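Local coordinates for MAGE domain-containing protein (Xenopus laevis, PDB 7DG2) that probably serves as the Nse3 subunit of the Smc5/6 complex, a MAGE protein that pairs with Nse1 to shape Nse4, at residues L108-M111 with K112-A116; F171-G174 with Q175-K179; A54-T57 with L58-F62; V13-V16 with V17-L20; W122-L125 with R126-R129. All blocks are in the same frame, centred on the assembly; numbering follows the deposited sequence.

Interaction 1. Residues L108-M111 with K112-A116; sequences LIFM and KGNTA
Ile109 O accepts a 2.8 Å hydrogen bond from Asn114 N, while Gly113 N closes a tighter turn on Phe110 O at 3.1 Å. The second donor stands above the carbonyl plane of Phe110 and uses no lone pair. A helical bond from Lys112 N to Leu108 O precedes them. The Ile109 side chain works with two branches: CG1 meets Ala116 CB at 3.9 Å, and CG2, set beside its own carbonyl carbon and opposite the backbone N, presses on the main chain at Asn114 C, 3.5 Å away. The Asn114 side chain runs alongside Phe110 in the same direction, its amide turned 42° from the ring, with OD1 at the ring edge, in its plane, 3.6 Å from Phe110 CD1. The Lys112 and Leu108 side chains meet at a slant, Lys112 CG 3.8 Å from Leu108 CD1, before the lysine chain turns away.

The nested pair of backbone bonds forms a Schellman motif, which ends helix 94-111. Gly113 is its C-prime residue. At its phi of 91° a CB would crowd the preceding carbonyl oxygen, a strain that glycine avoids.

Further out, Asn114 ND2 is hydrogen-bonded to Asp207 OD2, which restrains rotation of the amide; helix 202-209 also packs on the Phe110 ring. Lys112 NZ bonds to Phe7 O of the Nse4 chain, and Pro9 of that chain packs on Leu108 and Lys112.

Interaction 2. Residues F171-G174 with Q175-K179; sequences FRWG and QRAFK
Trp173 and Phe178 extend at about a right angle to each other where strand 169-173 gives way to helix 175-180. The six-membered ring of the indole and the phenyl ring are inclined at 47°, their centroids 5.0 Å apart, an oblique pairing. The indole atom CE3 stands over one face of Phe178, offset toward the rim, and comes within 3.6 Å of Phe178 CE1. Nearer the backbone, Trp173 CB touches Phe178 CE2 at 3.5 Å. Phe178 has CG beside its own backbone N (chi1 -78°), which turns the ring back past Gly174 O toward Trp173. Ala177 adds its methyl to the same indole, CB to Trp173 CE3 at 4.0 Å. Gly174, at the N-cap position, starts the helix with backbone alone: Phe178 N makes a weak 3.3 Å hydrogen bond to Gly174 O. Trp173 NE1 is hydrogen-bonded to Leu106 O of helix 94-111, anchoring the indole in the core, whereas Phe178 lies at the exposed side. The direct contact between these side chains is thus apolar and depends on dispersion and shape, while the polar bonds are made by the backbone and by the indole N-H.

Interaction 3. Residues A54-T57 with L58-F62; sequences AQIT and LQQVF
Ile56 O accepts a 2.9 Å hydrogen bond from Gln60 N, with a nearly straight N-H approach of 158°, and Gln60 CG rests on the same oxygen at 3.2 Å. The bond from Val61 N to Thr57 O is equally short, and Gln59 and Leu58 repeat the pattern one and two residues earlier. These are four consecutive alpha-helical bonds, the helix widening into a pi-type turn over 58-62.

The side chains pair along this ladder. Ile56 touches two glutamines with different branches: its CG2 lies 3.5 Å from Gln60 NE2, and its CD1 meets Gln59 OE1 at 3.7 Å, both pairs meeting at a slant. The CD1 contact follows from the bend of the isoleucine at its second torsion (chi2 -50°), which swings the methyl toward Gln59. The amides of Gln55 and Gln59 are turned almost perpendicular, at 85°, with NE2 facing NE2 across 3.7 Å; two donors there cannot bond each other. Thr57 CG2 and Val61 CG2 lie side by side, pointing the same way, 4.0 Å apart. The hydroxyl of Thr57 is hydrogen-bonded to Arg53 O, and a water that donates to Gln60 OE1 touches Thr57 OG1 only weakly.

In the fold, these are the last turns of helix 47-62. Ala54 and Leu58 face helix 6-23, and Leu58 also meets Phe64 of strand 64-70. Thr57 and Val61 pack on Leu60 and His56 of the Nse1 chain, respectively.

Interaction 4. Residues V13-V16 with V17-L20; sequences VGEV and VQYL
Tyr19 N to Glu15 O and Leu20 N to Val16 O, both 2.9 Å, are the shortest of four consecutive alpha-helical hydrogen bonds, preceded by Gln18 N to Gly14 O and Val17 N to Val13 O. All four are nearly straight at the hydrogen, as expected for a regular stretch in the middle of helix 6-23.

Several side chains lean on the same carbonyls. Leu20 CG sits 3.3 Å from Val16 O, and Val17 CG2 lies 3.4 Å from Val13 O. Val16 has CG1 pointing opposite its backbone N (chi1 170°), and this methyl runs alongside Leu20 to meet CD1 at 3.9 Å. Gln18 CG rests at 3.3 Å on Gly14 O, and its OE1 reaches back over the backbone to within 4.0 Å of Glu15 CA. Replacing Gln18 by an alanine would probably open a gap above Gly14 and take from Phe61 of the Nse1 chain most of the Gln18 side chain packed against it.

The helix is gripped on several flanks: Val16 and Val17 meet Ala54 of helix 47-62, Tyr19 reaches Val39 of helix 32-40, and Leu20 touches Ile30 of strand 30-31.

Interaction 5. Residues W122-L125 with R126-R129; sequences WEML and RRLR
Arg126 N makes the last alpha-type hydrogen bond to Trp122 O at 2.9 Å, after which Arg127 N to Met124 O (weak) and Leu128 N to Leu125 O, the latter donor standing above the carbonyl plane, tighten the helix into three-residue turns that end in a Schellman motif with Arg129 (phi 68°) as C-prime, its N bonded to Arg126 O and Ile130 N to Leu125 O.

Among the side chains, Arg127 folds back over the helix. A bend at its third torsion (chi3 -66°) brings the guanidinium across Met124, whose CA lies over one face, 3.7 Å from Arg127 NH1. The methionine side chain runs at about a right angle to the arginine, with CB 4.0 Å from NH1. Glu123 and Arg127 point the same way, but Glu123 OE1 and Arg127 NH2 stay 5.3 Å apart, so their opposite charges attract at most from a distance. The Leu125 and Leu128 side chains meet at a slant, Leu125 CD2 4.0 Å from Leu128 CD1.

The polar end of Arg127 belongs to the subunit boundary, with NE bonded to Thr13 OG1 and NH1 to Pro9 O of the Nse4 chain. A leucine in place of Arg127 would probably leave both of those oxygens without their mate and remove the guanidinium from over Met124 CA. Within the chain, Met124, Leu125 and Leu128 pack on helix 94-111, while Trp122 faces helix 142-152.

All five contacts are local: each joins adjoining residues and closes no long loop, and none nests within or crosses another. From the N terminus, interaction 4 lies within helix 6-23 and interaction 3 within helix 47-62; the two helices pack together, Leu20 CD1 meeting Leu58 CD1 at 3.6 Å. Interactions 1 and 5 lie on the other side of the chain's centre from these, and interaction 2 near the centre. Interaction 1 turns helix 94-111 into strand 116-117, interaction 5 ends helix 118-127, and interaction 2 leads strand 169-173 into helix 175-180. Strand pairing between Ala116 and Phe171 joins interactions 1 and 2, while Leu108 against Met124 joins interactions 1 and 5.

Interaction 1. Residues L108-M111 with K112-A116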
loop_
_atom_site.group_PDB
_atom_site.type_symbol
_atom_site.label_atom_id
_atom_site.label_comp_id
_atom_site.label_asym_id
_atom_site.label_seq_id
_atom_site.Cartn_x
_atom_site.Cartn_y
_atom_site.Cartn_z
ATOM N N LEU B 108 -18.368 18.076 -7.491
ATOM C CA LEU B 108 -19.634 18.353 -8.167
ATOM C C LEU B 108 -20.800 18.221 -7.198
ATOM O O LEU B 108 -21.677 19.092 -7.134
ATOM C CB LEU B 108 -19.811 17.416 -9.366
ATOM C CG LEU B 108 -21.117 17.655 -10.145
ATOM C CD1 LEU B 108 -21.101 19.036 -10.770
ATOM C CD2 LEU B 108 -21.366 16.577 -11.209
ATOM N N ILE B 109 -20.802 17.150 -6.409
ATOM C CA ILE B 109 -21.890 16.915 -5.467
ATOM C C ILE B 109 -22.016 18.080 -4.499
ATOM O O ILE B 109 -23.095 18.652 -4.321
ATOM C CB ILE B 109 -21.665 15.590 -4.721
ATOM C CG1 ILE B 109 -21.727 14.402 -5.682
ATOM C CG2 ILE B 109 -22.652 15.461 -3.556
ATOM C CD1 ILE B 109 -21.275 13.099 -5.029
ATOM N N PHE B 110 -20.909 18.454 -3.859
ATOM C CA PHE B 110 -20.951 19.525 -2.873
ATOM C C PHE B 110 -21.310 20.863 -3.514
ATOM O O PHE B 110 -22.148 21.606 -2.989
ATOM C CB PHE B 110 -19.599 19.603 -2.150
ATOM C CG PHE B 110 -19.360 20.909 -1.445
ATOM C CD1 PHE B 110 -20.141 21.282 -0.362
ATOM C CD2 PHE B 110 -18.351 21.764 -1.873
ATOM C CE1 PHE B 110 -19.926 22.500 0.291
ATOM C CE2 PHE B 110 -18.125 22.977 -1.228
ATOM C CZ PHE B 110 -18.919 23.341 -0.141
ATOM N N MET B 111 -20.690 21.189 -4.653
ATOM C CA MET B 111 -20.878 22.515 -5.237
ATOM C C MET B 111 -22.295 22.706 -5.758
ATOM O O MET B 111 -22.765 23.849 -5.832
ATOM C CB MET B 111 -19.856 22.753 -6.354
ATOM C CG MET B 111 -18.383 22.854 -5.877
ATOM S SD MET B 111 -18.075 24.153 -4.654
ATOM C CE MET B 111 -18.068 25.611 -5.708
ATOM N N LYS B 112 -22.985 21.611 -6.081
ATOM C CA LYS B 112 -24.368 21.621 -6.537
ATOM C C LYS B 112 -25.363 21.369 -5.413
ATOM O O LYS B 112 -26.484 20.933 -5.681
ATOM C CB LYS B 112 -24.566 20.577 -7.641
ATOM C CG LYS B 112 -23.899 20.925 -8.945
ATOM C CD LYS B 112 -24.473 22.215 -9.499
ATOM C CE LYS B 112 -24.094 22.416 -10.953
ATOM N NZ LYS B 112 -24.737 23.643 -11.497
ATOM N N GLY B 113 -24.984 21.623 -4.166
ATOM C CA GLY B 113 -25.932 21.539 -3.070
ATOM C C GLY B 113 -26.027 20.198 -2.380
ATOM O O GLY B 113 -27.073 19.897 -1.794
ATOM N N ASN B 114 -24.978 19.377 -2.445
ATOM C CA ASN B 114 -24.778 18.137 -1.681
ATOM C C ASN B 114 -25.540 16.943 -2.244
ATOM O O ASN B 114 -25.632 15.904 -1.573
ATOM C CB ASN B 114 -25.101 18.341 -0.199
ATOM C CG ASN B 114 -24.222 19.410 0.431
ATOM O OD1 ASN B 114 -22.996 19.312 0.395
ATOM N ND2 ASN B 114 -24.840 20.456 0.960
ATOM N N THR B 115 -26.046 17.037 -3.470
ATOM C CA THR B 115 -26.578 15.894 -4.200
ATOM C C THR B 115 -26.327 16.139 -5.679
ATOM O O THR B 115 -26.310 17.286 -6.135
ATOM C CB THR B 115 -28.083 15.669 -3.948
ATOM O OG1 THR B 115 -28.331 15.567 -2.544
ATOM C CG2 THR B 115 -28.542 14.382 -4.582
ATOM N N ALA B 116 -26.101 15.058 -6.423
ATOM C CA ALA B 116 -25.947 15.135 -7.868
ATOM C C ALA B 116 -26.568 13.903 -8.505
ATOM O O ALA B 116 -26.376 12.782 -8.026
ATOM C CB ALA B 116 -24.471 15.241 -8.278
#

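Interaction 2. Residues F171-G174 with Q175-K179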
loop_
_atom_site.group_PDB
_atom_site.type_symbol
_atom_site.label_atom_id
_atom_site.label_comp_id
_atom_site.label_asym_id
_atom_site.label_seq_id
_atom_site.Cartn_x
_atom_site.Cartn_y
_atom_site.Cartn_z
ATOM N N PHE B 171 -26.237 10.697 -6.372
ATOM C CA PHE B 171 -25.075 10.518 -5.517
ATOM C C PHE B 171 -25.052 11.556 -4.405
ATOM O O PHE B 171 -25.391 12.724 -4.621
ATOM C CB PHE B 171 -23.788 10.654 -6.321
ATOM C CG PHE B 171 -23.456 9.480 -7.184
ATOM C CD1 PHE B 171 -22.728 8.414 -6.675
ATOM C CD2 PHE B 171 -23.791 9.476 -8.532
ATOM C CE1 PHE B 171 -22.365 7.357 -7.487
ATOM C CE2 PHE B 171 -23.426 8.425 -9.349
ATOM C CZ PHE B 171 -22.725 7.363 -8.826
ATOM N N ARG B 172 -24.618 11.130 -3.217
ATOM C CA ARG B 172 -24.272 12.030 -2.125
ATOM C C ARG B 172 -22.899 11.627 -1.600
ATOM O O ARG B 172 -22.390 10.550 -1.918
ATOM C CB ARG B 172 -25.305 11.968 -0.988
ATOM C CG ARG B 172 -26.754 12.147 -1.426
ATOM C CD ARG B 172 -27.688 12.166 -0.217
ATOM N NE ARG B 172 -27.349 13.253 0.700
ATOM C CZ ARG B 172 -27.837 14.487 0.605
ATOM N NH1 ARG B 172 -28.690 14.784 -0.369
ATOM N NH2 ARG B 172 -27.474 15.426 1.475
ATOM N N TRP B 173 -22.300 12.495 -0.782
ATOM C CA TRP B 173 -21.111 12.086 -0.039
ATOM C C TRP B 173 -21.446 10.936 0.902
ATOM O O TRP B 173 -22.495 10.937 1.558
ATOM C CB TRP B 173 -20.557 13.235 0.804
ATOM C CG TRP B 173 -19.850 14.330 0.081
ATOM C CD1 TRP B 173 -20.002 14.703 -1.219
ATOM C CD2 TRP B 173 -18.884 15.219 0.652
ATOM N NE1 TRP B 173 -19.177 15.779 -1.499
ATOM C CE2 TRP B 173 -18.479 16.108 -0.364
ATOM C CE3 TRP B 173 -18.316 15.341 1.927
ATOM C CZ2 TRP B 173 -17.525 17.107 -0.149
ATOM C CZ3 TRP B 173 -17.364 16.341 2.141
ATOM C CH2 TRP B 173 -16.986 17.212 1.107
ATOM N N GLY B 174 -20.519 9.961 0.994
ATOM C CA GLY B 174 -20.613 8.915 1.990
ATOM C C GLY B 174 -19.943 9.283 3.316
ATOM O O GLY B 174 -19.238 10.284 3.427
ATOM N N GLN B 175 -20.170 8.421 4.313
ATOM C CA GLN B 175 -19.661 8.660 5.658
ATOM C C GLN B 175 -18.139 8.761 5.682
ATOM O O GLN B 175 -17.576 9.535 6.468
ATOM C CB GLN B 175 -20.136 7.540 6.588
ATOM C CG GLN B 175 -21.660 7.506 6.840
ATOM C CD GLN B 175 -22.162 6.117 7.254
ATOM O OE1 GLN B 175 -21.623 5.090 6.822
ATOM N NE2 GLN B 175 -23.200 6.084 8.093
ATOM N N ARG B 176 -17.449 7.993 4.838
ATOM C CA ARG B 176 -15.988 8.087 4.840
ATOM C C ARG B 176 -15.513 9.447 4.334
ATOM O O ARG B 176 -14.528 9.989 4.850
ATOM C CB ARG B 176 -15.373 6.953 4.020
ATOM C CG ARG B 176 -13.842 7.019 4.007
ATOM C CD ARG B 176 -13.222 5.919 3.161
ATOM N NE ARG B 176 -13.311 4.588 3.747
ATOM C CZ ARG B 176 -12.479 4.094 4.663
ATOM N NH1 ARG B 176 -11.482 4.828 5.135
ATOM N NH2 ARG B 176 -12.654 2.853 5.105
ATOM N N ALA B 177 -16.200 10.026 3.336
ATOM C CA ALA B 177 -15.818 11.350 2.850
ATOM C C ALA B 177 -15.935 12.394 3.951
ATOM O O ALA B 177 -15.068 13.266 4.087
ATOM C CB ALA B 177 -16.680 11.752 1.649
ATOM N N PHE B 178 -17.001 12.331 4.748
ATOM C CA PHE B 178 -17.145 13.335 5.796
ATOM C C PHE B 178 -16.084 13.208 6.874
ATOM O O PHE B 178 -15.809 14.199 7.560
ATOM C CB PHE B 178 -18.535 13.258 6.430
ATOM C CG PHE B 178 -19.601 13.902 5.597
ATOM C CD1 PHE B 178 -19.641 15.282 5.459
ATOM C CD2 PHE B 178 -20.547 13.133 4.944
ATOM C CE1 PHE B 178 -20.618 15.888 4.683
ATOM C CE2 PHE B 178 -21.522 13.729 4.174
ATOM C CZ PHE B 178 -21.557 15.109 4.040
ATOM N N LYS B 179 -15.477 12.024 7.036
ATOM C CA LYS B 179 -14.422 11.844 8.029
ATOM C C LYS B 179 -13.027 12.081 7.469
ATOM O O LYS B 179 -12.144 12.537 8.205
ATOM C CB LYS B 179 -14.487 10.433 8.628
ATOM C CG LYS B 179 -15.756 10.146 9.390
ATOM C CD LYS B 179 -15.923 11.065 10.569
ATOM C CE LYS B 179 -17.219 10.766 11.314
ATOM N NZ LYS B 179 -17.362 11.638 12.518
#

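Interaction 3. Residues A54-T57 with L58-F62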
loop_
_atom_site.group_PDB
_atom_site.type_symbol
_atom_site.label_atom_id
_atom_site.label_comp_id
_atom_site.label_asym_id
_atom_site.label_seq_id
_atom_site.Cartn_x
_atom_site.Cartn_y
_atom_site.Cartn_z
ATOM N N ALA B 54 -5.895 -1.020 21.688
ATOM C CA ALA B 54 -5.526 -1.078 20.275
ATOM C C ALA B 54 -5.608 0.295 19.630
ATOM O O ALA B 54 -4.741 0.670 18.827
ATOM C CB ALA B 54 -6.428 -2.073 19.533
ATOM N N GLN B 55 -6.649 1.061 19.966
ATOM C CA GLN B 55 -6.772 2.415 19.451
ATOM C C GLN B 55 -5.583 3.269 19.872
ATOM O O GLN B 55 -5.031 4.022 19.057
ATOM C CB GLN B 55 -8.087 3.034 19.946
ATOM C CG GLN B 55 -8.308 4.463 19.473
ATOM C CD GLN B 55 -9.662 5.010 19.881
ATOM O OE1 GLN B 55 -10.374 4.395 20.667
ATOM N NE2 GLN B 55 -10.007 6.194 19.365
ATOM N N ILE B 56 -5.152 3.136 21.131
ATOM C CA ILE B 56 -4.014 3.920 21.613
ATOM C C ILE B 56 -2.740 3.516 20.882
ATOM O O ILE B 56 -1.921 4.371 20.524
ATOM C CB ILE B 56 -3.873 3.779 23.142
ATOM C CG1 ILE B 56 -5.085 4.417 23.837
ATOM C CG2 ILE B 56 -2.568 4.409 23.636
ATOM C CD1 ILE B 56 -5.417 5.844 23.354
ATOM N N THR B 57 -2.551 2.211 20.635
ATOM C CA THR B 57 -1.376 1.767 19.881
ATOM C C THR B 57 -1.365 2.369 18.478
ATOM O O THR B 57 -0.322 2.826 17.997
ATOM C CB THR B 57 -1.339 0.235 19.793
ATOM O OG1 THR B 57 -1.139 -0.319 21.094
ATOM C CG2 THR B 57 -0.197 -0.224 18.877
ATOM N N LEU B 58 -2.516 2.373 17.802
ATOM C CA LEU B 58 -2.559 2.920 16.449
ATOM C C LEU B 58 -2.272 4.421 16.446
ATOM O O LEU B 58 -1.576 4.924 15.555
ATOM C CB LEU B 58 -3.915 2.617 15.810
ATOM C CG LEU B 58 -4.068 1.168 15.347
ATOM C CD1 LEU B 58 -5.540 0.853 15.159
ATOM C CD2 LEU B 58 -3.309 0.970 14.057
ATOM N N GLN B 59 -2.777 5.148 17.456
ATOM C CA GLN B 59 -2.459 6.574 17.581
ATOM C C GLN B 59 -0.974 6.798 17.810
ATOM O O GLN B 59 -0.355 7.643 17.156
ATOM C CB GLN B 59 -3.238 7.199 18.741
ATOM C CG GLN B 59 -4.708 7.251 18.525
ATOM C CD GLN B 59 -5.441 7.850 19.719
ATOM O OE1 GLN B 59 -4.821 8.318 20.680
ATOM N NE2 GLN B 59 -6.760 7.837 19.661
ATOM N N GLN B 60 -0.400 6.079 18.775
ATOM C CA GLN B 60 0.954 6.372 19.236
ATOM C C GLN B 60 2.012 5.888 18.259
ATOM O O GLN B 60 3.031 6.562 18.056
ATOM C CB GLN B 60 1.181 5.744 20.608
ATOM C CG GLN B 60 0.336 6.391 21.690
ATOM C CD GLN B 60 0.658 5.886 23.088
ATOM O OE1 GLN B 60 1.343 4.876 23.256
ATOM N NE2 GLN B 60 0.160 6.591 24.101
ATOM N N VAL B 61 1.805 4.717 17.665
ATOM C CA VAL B 61 2.841 4.140 16.806
ATOM C C VAL B 61 2.696 4.601 15.364
ATOM O O VAL B 61 3.693 4.908 14.703
ATOM C CB VAL B 61 2.816 2.606 16.913
ATOM C CG1 VAL B 61 3.879 1.994 16.014
ATOM C CG2 VAL B 61 3.013 2.176 18.372
ATOM N N PHE B 62 1.461 4.670 14.852
ATOM C CA PHE B 62 1.238 4.937 13.440
ATOM C C PHE B 62 0.737 6.338 13.140
ATOM O O PHE B 62 0.746 6.740 11.971
ATOM C CB PHE B 62 0.216 3.936 12.872
ATOM C CG PHE B 62 0.696 2.506 12.888
ATOM C CD1 PHE B 62 0.544 1.722 14.025
ATOM C CD2 PHE B 62 1.295 1.943 11.760
ATOM C CE1 PHE B 62 0.995 0.411 14.048
ATOM C CE2 PHE B 62 1.753 0.627 11.778
ATOM C CZ PHE B 62 1.594 -0.138 12.926
HETATM O O HOH W 1 1.347 1.764 22.172
#

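Interaction 4. Residues V13-V16 with V17-L20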
loop_
_atom_site.group_PDB
_atom_site.type_symbol
_atom_site.label_atom_id
_atom_site.label_comp_id
_atom_site.label_asym_id
_atom_site.label_seq_id
_atom_site.Cartn_x
_atom_site.Cartn_y
_atom_site.Cartn_z
ATOM N N VAL B 13 -4.582 -7.500 22.369
ATOM C CA VAL B 13 -4.485 -6.132 21.867
ATOM C C VAL B 13 -3.683 -6.101 20.575
ATOM O O VAL B 13 -4.080 -5.465 19.594
ATOM C CB VAL B 13 -3.869 -5.199 22.926
ATOM C CG1 VAL B 13 -3.552 -3.838 22.320
ATOM C CG2 VAL B 13 -4.853 -5.033 24.102
ATOM N N GLY B 14 -2.532 -6.777 20.563
ATOM C CA GLY B 14 -1.733 -6.833 19.347
ATOM C C GLY B 14 -2.484 -7.453 18.182
ATOM O O GLY B 14 -2.375 -6.989 17.043
ATOM N N GLU B 15 -3.258 -8.506 18.452
ATOM C CA GLU B 15 -4.037 -9.134 17.389
ATOM C C GLU B 15 -5.089 -8.183 16.835
ATOM O O GLU B 15 -5.355 -8.170 15.627
ATOM C CB GLU B 15 -4.680 -10.424 17.916
ATOM C CG GLU B 15 -3.636 -11.479 18.231
ATOM C CD GLU B 15 -4.141 -12.635 19.089
ATOM O OE1 GLU B 15 -5.315 -12.636 19.500
ATOM O OE2 GLU B 15 -3.332 -13.547 19.365
ATOM N N VAL B 16 -5.729 -7.401 17.706
ATOM C CA VAL B 16 -6.724 -6.448 17.222
ATOM C C VAL B 16 -6.068 -5.393 16.336
ATOM O O VAL B 16 -6.632 -4.981 15.317
ATOM C CB VAL B 16 -7.473 -5.805 18.404
ATOM C CG1 VAL B 16 -8.310 -4.648 17.908
ATOM C CG2 VAL B 16 -8.360 -6.865 19.090
ATOM N N VAL B 17 -4.884 -4.906 16.732
ATOM C CA VAL B 17 -4.170 -3.940 15.895
ATOM C C VAL B 17 -3.872 -4.553 14.534
ATOM O O VAL B 17 -4.100 -3.932 13.493
ATOM C CB VAL B 17 -2.884 -3.457 16.589
ATOM C CG1 VAL B 17 -2.051 -2.573 15.645
ATOM C CG2 VAL B 17 -3.226 -2.707 17.870
ATOM N N GLN B 18 -3.371 -5.789 14.526
ATOM C CA GLN B 18 -3.092 -6.449 13.249
ATOM C C GLN B 18 -4.351 -6.550 12.405
ATOM O O GLN B 18 -4.320 -6.307 11.192
ATOM C CB GLN B 18 -2.533 -7.850 13.475
ATOM C CG GLN B 18 -1.163 -7.917 14.077
ATOM C CD GLN B 18 -0.703 -9.355 14.182
ATOM O OE1 GLN B 18 -0.819 -9.977 15.243
ATOM N NE2 GLN B 18 -0.207 -9.908 13.065
ATOM N N TYR B 19 -5.463 -6.933 13.034
ATOM C CA TYR B 19 -6.719 -7.087 12.316
ATOM C C TYR B 19 -7.177 -5.759 11.732
ATOM O O TYR B 19 -7.615 -5.698 10.578
ATOM C CB TYR B 19 -7.761 -7.652 13.288
ATOM C CG TYR B 19 -9.126 -7.919 12.731
ATOM C CD1 TYR B 19 -9.408 -9.118 12.093
ATOM C CD2 TYR B 19 -10.155 -7.006 12.896
ATOM C CE1 TYR B 19 -10.672 -9.385 11.627
ATOM C CE2 TYR B 19 -11.416 -7.264 12.418
ATOM C CZ TYR B 19 -11.670 -8.450 11.782
ATOM O OH TYR B 19 -12.932 -8.725 11.299
ATOM N N LEU B 20 -7.074 -4.675 12.512
ATOM C CA LEU B 20 -7.489 -3.369 11.998
ATOM C C LEU B 20 -6.670 -2.962 10.772
ATOM O O LEU B 20 -7.220 -2.468 9.775
ATOM C CB LEU B 20 -7.366 -2.324 13.111
ATOM C CG LEU B 20 -8.481 -2.482 14.148
ATOM C CD1 LEU B 20 -8.150 -1.668 15.384
ATOM C CD2 LEU B 20 -9.819 -2.026 13.555
#

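Interaction 5. Residues W122-L125 with R126-R129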
loop_
_atom_site.group_PDB
_atom_site.type_symbol
_atom_site.label_atom_id
_atom_site.label_comp_id
_atom_site.label_asym_id
_atom_site.label_seq_id
_atom_site.Cartn_x
_atom_site.Cartn_y
_atom_site.Cartn_z
ATOM N N TRP B 122 -21.826 11.578 -14.937
ATOM C CA TRP B 122 -21.217 11.060 -16.160
ATOM C C TRP B 122 -21.089 12.137 -17.229
ATOM O O TRP B 122 -20.147 12.106 -18.025
ATOM C CB TRP B 122 -22.004 9.861 -16.691
ATOM C CG TRP B 122 -21.950 8.712 -15.758
ATOM C CD1 TRP B 122 -23.007 8.119 -15.127
ATOM C CD2 TRP B 122 -20.773 8.029 -15.299
ATOM N NE1 TRP B 122 -22.564 7.099 -14.321
ATOM C CE2 TRP B 122 -21.197 7.023 -14.408
ATOM C CE3 TRP B 122 -19.404 8.165 -15.563
ATOM C CZ2 TRP B 122 -20.305 6.150 -13.781
ATOM C CZ3 TRP B 122 -18.514 7.295 -14.932
ATOM C CH2 TRP B 122 -18.972 6.306 -14.049
ATOM N N GLU B 123 -22.007 13.102 -17.253
ATOM C CA GLU B 123 -21.903 14.201 -18.206
ATOM C C GLU B 123 -20.626 15.002 -17.970
ATOM O O GLU B 123 -19.870 15.289 -18.909
ATOM C CB GLU B 123 -23.148 15.078 -18.088
ATOM C CG GLU B 123 -23.119 16.379 -18.855
ATOM C CD GLU B 123 -24.431 17.136 -18.718
ATOM O OE1 GLU B 123 -25.047 17.455 -19.758
ATOM O OE2 GLU B 123 -24.858 17.389 -17.568
ATOM N N MET B 124 -20.359 15.348 -16.708
ATOM C CA MET B 124 -19.107 16.011 -16.355
ATOM C C MET B 124 -17.903 15.147 -16.717
ATOM O O MET B 124 -16.969 15.610 -17.378
ATOM C CB MET B 124 -19.093 16.347 -14.857
ATOM C CG MET B 124 -17.770 16.944 -14.356
ATOM S SD MET B 124 -17.768 17.342 -12.585
ATOM C CE MET B 124 -17.848 15.689 -11.892
ATOM N N LEU B 125 -17.907 13.882 -16.289
ATOM C CA LEU B 125 -16.735 13.037 -16.496
ATOM C C LEU B 125 -16.454 12.794 -17.976
ATOM O O LEU B 125 -15.303 12.541 -18.353
ATOM C CB LEU B 125 -16.899 11.710 -15.763
ATOM C CG LEU B 125 -16.916 11.814 -14.237
ATOM C CD1 LEU B 125 -16.863 10.441 -13.610
ATOM C CD2 LEU B 125 -15.753 12.679 -13.745
ATOM N N ARG B 126 -17.476 12.868 -18.833
ATOM C CA ARG B 126 -17.227 12.690 -20.264
ATOM C C ARG B 126 -16.251 13.736 -20.789
ATOM O O ARG B 126 -15.410 13.438 -21.649
ATOM C CB ARG B 126 -18.538 12.747 -21.050
ATOM C CG ARG B 126 -18.358 12.611 -22.565
ATOM C CD ARG B 126 -19.702 12.509 -23.287
ATOM N NE ARG B 126 -20.016 11.138 -23.685
ATOM C CZ ARG B 126 -21.195 10.747 -24.167
ATOM N NH1 ARG B 126 -22.183 11.621 -24.306
ATOM N NH2 ARG B 126 -21.388 9.477 -24.504
ATOM N N ARG B 127 -16.339 14.968 -20.276
ATOM C CA ARG B 127 -15.403 16.009 -20.688
ATOM C C ARG B 127 -13.987 15.732 -20.198
ATOM O O ARG B 127 -13.033 16.313 -20.728
ATOM C CB ARG B 127 -15.886 17.374 -20.197
ATOM C CG ARG B 127 -17.214 17.792 -20.817
ATOM C CD ARG B 127 -17.533 19.259 -20.565
ATOM N NE ARG B 127 -17.774 19.545 -19.153
ATOM C CZ ARG B 127 -18.916 19.291 -18.522
ATOM N NH1 ARG B 127 -19.048 19.584 -17.234
ATOM N NH2 ARG B 127 -19.936 18.746 -19.180
ATOM N N LEU B 128 -13.828 14.863 -19.203
ATOM C CA LEU B 128 -12.521 14.392 -18.778
ATOM C C LEU B 128 -12.139 13.082 -19.461
ATOM O O LEU B 128 -11.218 12.396 -19.004
ATOM C CB LEU B 128 -12.491 14.244 -17.253
ATOM C CG LEU B 128 -12.941 15.502 -16.507
ATOM C CD1 LEU B 128 -12.977 15.270 -15.000
ATOM C CD2 LEU B 128 -12.026 16.673 -16.834
ATOM N N ARG B 129 -12.849 12.723 -20.536
ATOM C CA ARG B 129 -12.547 11.561 -21.377
ATOM C C ARG B 129 -12.774 10.250 -20.629
ATOM O O ARG B 129 -12.020 9.287 -20.779
ATOM C CB ARG B 129 -11.133 11.650 -21.957
ATOM C CG ARG B 129 -10.932 12.968 -22.703
ATOM C CD ARG B 129 -9.556 13.136 -23.317
ATOM N NE ARG B 129 -9.358 14.515 -23.761
ATOM C CZ ARG B 129 -8.280 14.956 -24.402
ATOM N NH1 ARG B 129 -7.288 14.121 -24.685
ATOM N NH2 ARG B 129 -8.193 16.231 -24.757
#